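Local atomic coordinates of phosphatidylinositol 4,5-bisphosphate-binding protein SLM1 (Saccharomyces cerevisiae, PDB entry 4A6H), a protein that binds phosphatidylinositol 4,5-bisphosphate at the plasma membrane through this PH domain and, with SLM2, acts as an effector of TORC2 and calcineurin signalling. Residues 50-55 with 88-93; 60-65 with 104-109; 78-83 with 96-101. All coordinates share one frame; numbering follows the deposited sequence.

Interaction 1 (50-55 with 88-93); sequences MSLALS and GIIRRG
L52 and I89 meet with their side chains at about a right angle, the CD2 methyl of L52 pushing against the branch point of the isoleucine. CD2 comes to 3.5 Å from I89 CB, tighter than usual for two carbons, and sits over the CB methine, leaning toward both CG1 and CG2. L52 has CG beside its backbone N (chi1 -68°) and CD1 extended (chi2 161°), which leaves CD2 to meet the loop. The same CD2 also reaches I90, whose CD1 lies 4.0 Å away, so this leucine branch is shared between two consecutive isoleucines.

M50 approaches at a slant and touches with its sulfur: SD is 3.8 Å from I89 CG2. Its CG sits between the backbone N and the carbonyl carbon (chi1 67°), and from there the chain runs extended, a reach that suits an unbranched, flexible methionine at this partly exposed place. In the PH fold, strongly bent, nearly orthogonal antiparallel strands are closed by a C-terminal helix. Strand 50-53 is outermost in this chain, bonded through its backbone to strand 33-37 and far in sheet order from strands 79-84 and 95-99. The loop joining those two packs back onto it, and L52 also touches L82. No hydrogen bond crosses between the two segments, and their hold on each other is apolar. M50 and L52 alternate with S51, whose CB points away from the loop and whose OG bonds to H35 instead; on the loop-facing side S51 gives its carbonyl, with O 3.8 Å from I89 CG1. Within the loop, G88 N bonds to I90 O, looping the backbone round I89. I89 and I90 both also pack on W96, while V47 of the second subunit touches I89.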
# COMPACT_ATOMS: atom_id res chain seq x y z
N MET A 50 15.33 -11.70 -1.98
CA MET A 50 15.57 -10.69 -0.95
C MET A 50 14.40 -9.73 -0.91
O MET A 50 13.68 -9.55 -1.89
CB MET A 50 16.88 -9.93 -1.20
CG MET A 50 16.85 -9.07 -2.45
SD MET A 50 18.24 -7.91 -2.60
CE MET A 50 17.73 -6.98 -4.05
N SER A 51 14.22 -9.11 0.25
CA SER A 51 13.17 -8.13 0.45
C SER A 51 13.79 -6.90 1.10
O SER A 51 14.25 -6.96 2.25
CB SER A 51 12.05 -8.69 1.33
OG SER A 51 11.48 -9.86 0.74
N LEU A 52 13.80 -5.80 0.36
CA LEU A 52 14.43 -4.56 0.81
C LEU A 52 13.39 -3.65 1.44
O LEU A 52 12.50 -3.15 0.75
CB LEU A 52 15.06 -3.84 -0.38
CG LEU A 52 16.27 -4.48 -1.02
CD1 LEU A 52 16.49 -3.93 -2.43
CD2 LEU A 52 17.50 -4.28 -0.17
N ALA A 53 13.51 -3.41 2.74
CA ALA A 53 12.54 -2.59 3.46
C ALA A 53 12.60 -1.13 3.03
O ALA A 53 13.63 -0.49 3.20
CB ALA A 53 12.78 -2.71 4.95
N LEU A 54 11.50 -0.60 2.52
CA LEU A 54 11.48 0.75 1.98
C LEU A 54 11.64 1.80 3.09
O LEU A 54 12.11 2.90 2.82
CB LEU A 54 10.19 1.00 1.21
CG LEU A 54 9.99 0.11 -0.01
CD1 LEU A 54 8.68 0.47 -0.70
CD2 LEU A 54 11.18 0.23 -0.93
N SER A 55 11.28 1.43 4.31
CA SER A 55 11.34 2.35 5.45
C SER A 55 12.76 2.81 5.70
O SER A 55 12.99 3.84 6.33
CB SER A 55 10.81 1.66 6.70
OG SER A 55 11.63 0.57 7.06
N GLY A 88 20.80 -3.70 6.75
CA GLY A 88 19.80 -4.71 6.45
C GLY A 88 20.38 -5.63 5.40
O GLY A 88 21.40 -6.28 5.64
N ILE A 89 19.75 -5.68 4.23
CA ILE A 89 20.31 -6.39 3.09
C ILE A 89 21.57 -5.66 2.64
O ILE A 89 22.55 -6.29 2.21
CB ILE A 89 19.30 -6.43 1.92
CG1 ILE A 89 18.05 -7.21 2.32
CG2 ILE A 89 19.93 -7.03 0.67
CD1 ILE A 89 18.31 -8.65 2.65
N ILE A 90 21.54 -4.34 2.76
CA ILE A 90 22.64 -3.46 2.39
C ILE A 90 23.21 -2.85 3.67
O ILE A 90 22.45 -2.55 4.60
CB ILE A 90 22.17 -2.33 1.45
CG1 ILE A 90 21.33 -2.88 0.28
CG2 ILE A 90 23.35 -1.52 0.92
CD1 ILE A 90 20.61 -1.83 -0.54
N ARG A 91 24.53 -2.67 3.73
CA ARG A 91 25.15 -2.00 4.88
C ARG A 91 24.73 -0.54 4.93
O ARG A 91 24.58 0.11 3.89
CB ARG A 91 26.67 -2.09 4.79
CG ARG A 91 27.25 -3.47 5.06
N ARG A 92 24.53 -0.01 6.13
CA ARG A 92 24.14 1.38 6.30
C ARG A 92 25.08 2.30 5.53
O ARG A 92 26.31 2.19 5.65
CB ARG A 92 24.13 1.77 7.78
CG ARG A 92 23.80 3.24 8.02
CD ARG A 92 23.76 3.59 9.50
NE ARG A 92 25.00 3.23 10.17
CZ ARG A 92 25.11 2.26 11.08
NH1 ARG A 92 24.04 1.56 11.43
NH2 ARG A 92 26.29 2.00 11.63
N GLY A 93 24.52 3.21 4.74
CA GLY A 93 25.30 4.18 4.02
C GLY A 93 25.82 3.70 2.67
O GLY A 93 26.46 4.46 1.93

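Interaction 2 (60-65 with 104-109); sequences TEHSRK and ESMMSW
The sulfur of M107 sits almost centrally over one face of the H62 imidazole, 3.6 Å from the ring centroid to SD and only 10° off the ring normal. This sulfur-aromatic contact suits methionine, whose polarisable, unbranched thioether can set its sulfur directly over the ring. M107 gets there by bending at chi2 and chi3, and the second bend also lays its CE off-centre over the imidazole as a CH-pi contact. M106 crosses the histidine at about a right angle, its SD oblique to the ring in a looser sulfur-aromatic contact: SD touches H62 CB at 3.7 Å, and its CE continues to the backbone O of S63, also 3.7 Å away.

A hydrogen bond inside the 60-65 segment fixes the rotation of the ring. H62 ND1 donates to S63 O over 2.6 Å, with the acceptor close to the ring plane but the donor well above the carbonyl plane. ND1 therefore carries a proton here, and the imidazole is held with its face turned to the helix.

Electrostatics add a looser link, where K65 NZ faces E104 OE2 in a long salt bridge of 3.7 Å. Both chains bend to make it, as long flexible side chains at this exposed end can.

Backbone bonds of E61 with V81 and S63 with K79 join strand 57-62 to its neighbour 79-84, and S63 OG hydrogen-bonds to K79 N. H62, which also packs on F80 and meets F110 edge-to-face, makes with the two methionines the link to helix 103-116, the C-terminal helix characteristic of the PH fold.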
# COMPACT_ATOMS: atom_id res chain seq x y z
N THR A 60 18.43 8.09 -4.69
CA THR A 60 19.21 9.31 -4.65
C THR A 60 19.41 9.87 -6.05
O THR A 60 18.81 10.89 -6.42
CB THR A 60 20.54 9.09 -3.92
OG1 THR A 60 21.21 7.96 -4.48
CG2 THR A 60 20.28 8.81 -2.44
N GLU A 61 20.23 9.22 -6.85
CA GLU A 61 20.49 9.72 -8.19
C GLU A 61 19.98 8.79 -9.27
O GLU A 61 19.69 7.61 -9.02
CB GLU A 61 21.97 10.03 -8.39
CG GLU A 61 22.90 8.94 -7.94
CD GLU A 61 24.36 9.28 -8.19
OE1 GLU A 61 24.67 9.98 -9.17
OE2 GLU A 61 25.20 8.83 -7.38
N HIS A 62 19.87 9.34 -10.47
CA HIS A 62 19.53 8.57 -11.64
C HIS A 62 20.17 9.16 -12.88
O HIS A 62 20.63 10.31 -12.90
CB HIS A 62 18.02 8.44 -11.81
CG HIS A 62 17.33 9.74 -12.11
ND1 HIS A 62 17.44 10.37 -13.33
CD2 HIS A 62 16.54 10.53 -11.34
CE1 HIS A 62 16.74 11.50 -13.30
NE2 HIS A 62 16.19 11.62 -12.11
N SER A 63 20.22 8.36 -13.93
CA SER A 63 20.79 8.80 -15.19
C SER A 63 20.04 10.00 -15.74
O SER A 63 18.83 10.13 -15.56
CB SER A 63 20.71 7.69 -16.24
OG SER A 63 21.30 6.48 -15.80
N ARG A 64 20.77 10.88 -16.43
CA ARG A 64 20.12 11.87 -17.27
C ARG A 64 19.87 11.24 -18.64
O ARG A 64 20.67 10.44 -19.12
CB ARG A 64 21.01 13.11 -17.41
CG ARG A 64 21.16 13.91 -16.13
CD ARG A 64 21.95 15.18 -16.39
NE ARG A 64 21.40 15.96 -17.49
CZ ARG A 64 21.99 17.03 -18.01
NH1 ARG A 64 23.15 17.44 -17.53
NH2 ARG A 64 21.42 17.69 -19.02
N LYS A 65 18.76 11.60 -19.28
CA LYS A 65 18.41 11.00 -20.56
C LYS A 65 19.44 11.32 -21.64
O LYS A 65 20.07 12.38 -21.62
CB LYS A 65 17.00 11.39 -21.01
CG LYS A 65 16.55 10.69 -22.29
CD LYS A 65 15.09 10.96 -22.60
CE LYS A 65 14.68 10.36 -23.94
NZ LYS A 65 14.83 8.88 -24.00
N GLU A 104 12.74 5.82 -19.65
CA GLU A 104 11.35 5.97 -19.22
C GLU A 104 10.97 4.92 -18.16
O GLU A 104 10.30 5.24 -17.18
CB GLU A 104 10.40 5.87 -20.42
CG GLU A 104 10.86 6.68 -21.64
CD GLU A 104 11.72 5.86 -22.60
OE1 GLU A 104 11.15 5.04 -23.36
OE2 GLU A 104 12.96 6.04 -22.61
N SER A 105 11.41 3.68 -18.37
CA SER A 105 11.13 2.63 -17.40
C SER A 105 11.85 2.93 -16.10
O SER A 105 11.29 2.76 -15.01
CB SER A 105 11.57 1.27 -17.94
OG SER A 105 11.38 0.26 -16.96
N MET A 106 13.10 3.35 -16.22
CA MET A 106 13.88 3.69 -15.04
C MET A 106 13.16 4.78 -14.25
O MET A 106 13.08 4.71 -13.02
CB MET A 106 15.29 4.13 -15.43
CG MET A 106 16.14 4.67 -14.28
SD MET A 106 15.78 6.38 -13.84
CE MET A 106 16.60 7.21 -15.19
N MET A 107 12.63 5.78 -14.94
CA MET A 107 11.99 6.88 -14.22
C MET A 107 10.69 6.43 -13.56
O MET A 107 10.33 6.93 -12.50
CB MET A 107 11.76 8.08 -15.13
CG MET A 107 13.04 8.87 -15.44
SD MET A 107 13.90 9.48 -13.98
CE MET A 107 12.72 10.68 -13.34
N SER A 108 9.99 5.48 -14.16
CA SER A 108 8.82 4.90 -13.50
C SER A 108 9.21 4.22 -12.18
O SER A 108 8.57 4.42 -11.15
CB SER A 108 8.10 3.93 -14.43
OG SER A 108 7.00 3.32 -13.77
N TRP A 109 10.28 3.42 -12.20
CA TRP A 109 10.78 2.81 -10.98
C TRP A 109 11.22 3.88 -9.97
O TRP A 109 10.88 3.81 -8.79
CB TRP A 109 11.96 1.89 -11.29
CG TRP A 109 11.56 0.55 -11.83
CD1 TRP A 109 11.61 0.14 -13.13
CD2 TRP A 109 11.02 -0.55 -11.08
NE1 TRP A 109 11.16 -1.15 -13.24
CE2 TRP A 109 10.80 -1.60 -12.00
CE3 TRP A 109 10.74 -0.76 -9.73
CZ2 TRP A 109 10.28 -2.84 -11.59
CZ3 TRP A 109 10.22 -1.99 -9.34
CH2 TRP A 109 10.01 -3.00 -10.27

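Interaction 3 (78-83 with 96-101); sequences AKFVLH and WVFKAD. With I4D (D-myo-inositol-4-phosphate), chain G.
The F80 and F98 rings lie nearly parallel, their planes 17° apart, yet are slid so far that they barely overlap; F98 CB lies over one face of F80, toward its rim, while the rings themselves touch only at their margins. That CB stands 3.8 Å from the F80 ring centroid, a CH-pi contact set by F80 holding CG between its backbone N and carbonyl carbon (chi1 70°). L82 CB then meets the edge of the F98 ring at CE1, 3.8 Å away. These large apolar residues suit the inward side of the sheet, where F80 also meets helix 103-116.

Strands 79-83 and 96-99 are paired antiparallel. F80 with F98 and L82 with W96 are hydrogen-bonded pairs, each with two bonds of 2.9 Å between backbone N and O, and A100 N adds a nearly straight bond to A78 O.

On the other face K79 and K99 run alongside each other as a non-hydrogen-bonded pair. Both line one of the two inositol-4-phosphate pockets, with R15, K20, S21, Y22 and S76. K99, also held by Y22 through cation-pi, touches hydroxyl O2 weakly with NZ at 3.3 Å, not the phosphate, so its pull on an anionic headgroup is probably long-range.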
# COMPACT_ATOMS: atom_id res chain seq x y z
N ALA A 78 19.61 4.46 -18.14
CA ALA A 78 18.46 3.83 -17.51
C ALA A 78 18.81 3.31 -16.13
O ALA A 78 18.24 2.30 -15.67
CB ALA A 78 17.95 2.69 -18.39
N LYS A 79 19.70 4.01 -15.44
CA LYS A 79 20.18 3.57 -14.13
C LYS A 79 19.70 4.45 -12.99
O LYS A 79 19.45 5.65 -13.19
CB LYS A 79 21.72 3.54 -14.12
CG LYS A 79 22.31 2.45 -14.99
CD LYS A 79 23.82 2.58 -15.10
CE LYS A 79 24.16 3.37 -16.35
NZ LYS A 79 25.62 3.51 -16.59
N PHE A 80 19.57 3.87 -11.80
CA PHE A 80 19.30 4.63 -10.60
C PHE A 80 19.99 4.02 -9.39
O PHE A 80 20.41 2.86 -9.42
CB PHE A 80 17.79 4.84 -10.35
CG PHE A 80 17.04 3.59 -9.94
CD1 PHE A 80 16.53 2.73 -10.90
CD2 PHE A 80 16.82 3.30 -8.60
CE1 PHE A 80 15.83 1.58 -10.52
CE2 PHE A 80 16.13 2.16 -8.22
CZ PHE A 80 15.63 1.30 -9.19
N VAL A 81 20.11 4.81 -8.33
CA VAL A 81 20.78 4.38 -7.11
C VAL A 81 19.80 4.29 -5.95
O VAL A 81 19.02 5.21 -5.70
CB VAL A 81 21.89 5.37 -6.72
CG1 VAL A 81 22.57 4.93 -5.43
CG2 VAL A 81 22.88 5.53 -7.87
N LEU A 82 19.86 3.15 -5.26
CA LEU A 82 19.10 2.91 -4.04
C LEU A 82 20.09 2.95 -2.88
O LEU A 82 21.07 2.21 -2.88
CB LEU A 82 18.39 1.55 -4.11
CG LEU A 82 17.44 1.19 -2.97
CD1 LEU A 82 16.26 2.15 -2.95
CD2 LEU A 82 16.95 -0.24 -3.15
N HIS A 83 19.83 3.83 -1.92
CA HIS A 83 20.72 4.06 -0.79
C HIS A 83 20.16 3.46 0.50
O HIS A 83 18.97 3.60 0.77
CB HIS A 83 20.89 5.57 -0.59
CG HIS A 83 21.74 5.95 0.58
ND1 HIS A 83 23.12 5.92 0.54
CD2 HIS A 83 21.40 6.40 1.82
CE1 HIS A 83 23.60 6.32 1.71
NE2 HIS A 83 22.58 6.62 2.50
N TRP A 96 23.26 0.65 -3.93
CA TRP A 96 23.09 -0.32 -4.99
C TRP A 96 22.61 0.34 -6.26
O TRP A 96 21.80 1.28 -6.23
CB TRP A 96 22.11 -1.40 -4.55
CG TRP A 96 22.75 -2.46 -3.70
CD1 TRP A 96 24.03 -2.46 -3.22
CD2 TRP A 96 22.14 -3.66 -3.22
NE1 TRP A 96 24.25 -3.60 -2.47
CE2 TRP A 96 23.11 -4.35 -2.46
CE3 TRP A 96 20.87 -4.23 -3.35
CZ2 TRP A 96 22.85 -5.58 -1.83
CZ3 TRP A 96 20.61 -5.45 -2.73
CH2 TRP A 96 21.60 -6.11 -1.99
N VAL A 97 23.11 -0.14 -7.39
CA VAL A 97 22.80 0.47 -8.67
C VAL A 97 21.93 -0.48 -9.47
O VAL A 97 22.27 -1.66 -9.62
CB VAL A 97 24.08 0.81 -9.45
CG1 VAL A 97 23.73 1.36 -10.83
CG2 VAL A 97 24.92 1.82 -8.67
N PHE A 98 20.79 0.03 -9.94
CA PHE A 98 19.86 -0.73 -10.75
C PHE A 98 19.80 -0.19 -12.16
O PHE A 98 19.95 1.01 -12.39
CB PHE A 98 18.46 -0.69 -10.14
CG PHE A 98 18.35 -1.44 -8.84
CD1 PHE A 98 18.60 -0.81 -7.64
CD2 PHE A 98 17.99 -2.79 -8.83
CE1 PHE A 98 18.50 -1.50 -6.45
CE2 PHE A 98 17.89 -3.48 -7.63
CZ PHE A 98 18.14 -2.83 -6.44
N LYS A 99 19.56 -1.08 -13.11
CA LYS A 99 19.46 -0.70 -14.50
C LYS A 99 18.18 -1.26 -15.11
O LYS A 99 17.93 -2.47 -15.06
CB LYS A 99 20.69 -1.18 -15.28
CG LYS A 99 20.66 -0.84 -16.77
CD LYS A 99 21.99 -1.13 -17.46
CE LYS A 99 22.28 -2.61 -17.54
NZ LYS A 99 23.47 -2.86 -18.42
N ALA A 100 17.37 -0.39 -15.70
CA ALA A 100 16.14 -0.81 -16.35
C ALA A 100 16.36 -0.86 -17.85
O ALA A 100 17.47 -0.63 -18.35
CB ALA A 100 14.99 0.13 -16.00
N ASP A 101 15.29 -1.14 -18.58
CA ASP A 101 15.36 -1.29 -20.04
C ASP A 101 15.52 0.03 -20.79
O ASP A 101 16.08 0.06 -21.89
CB ASP A 101 14.11 -2.01 -20.54
CG ASP A 101 13.42 -2.81 -19.44
OD1 ASP A 101 12.89 -2.21 -18.48
OD2 ASP A 101 13.41 -4.06 -19.54
O5 I4D G . 28.12 0.00 -14.41
C5 I4D G . 28.10 -0.46 -15.87
C6 I4D G . 26.99 0.29 -16.69
O6 I4D G . 26.88 1.67 -16.48
C4 I4D G . 28.86 -1.85 -16.23
O4 I4D G . 30.00 -2.31 -15.49
P4 I4D G . 30.07 -3.38 -14.40
O43 I4D G . 28.98 -4.38 -14.45
O42 I4D G . 30.09 -2.78 -13.07
O41 I4D G . 31.38 -4.04 -14.56
C3 I4D G . 28.90 -2.05 -17.71
O3 I4D G . 29.10 -3.42 -17.97
C2 I4D G . 27.60 -1.58 -18.38
O2 I4D G . 26.74 -2.58 -18.87
C1 I4D G . 26.84 -0.22 -18.10
O1 I4D G . 25.71 0.14 -18.95

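How the interactions relate
All three contacts belong to one PH domain and reach its continuous, strongly bent antiparallel sheet. Interactions 2 and 3 are neighbours, their centres about 8 Å apart, because strand 57-62 pairs with strand 79-84 and helix 103-116 follows strand 95-99; along the chain interaction 3 is nested inside interaction 2. Interaction 1 lies across the chain's centre from interaction 2, about 20 Å away between centres, and its segments alternate with those of both others. It touches interaction 3 through W96, to which M50 adds its sulfur. The hairpin of 78-83 and 96-101 meets the C-terminal helix on one face, carries K79 and K99 of a ligand pocket on the other, and touches loop 88-93 at its far end.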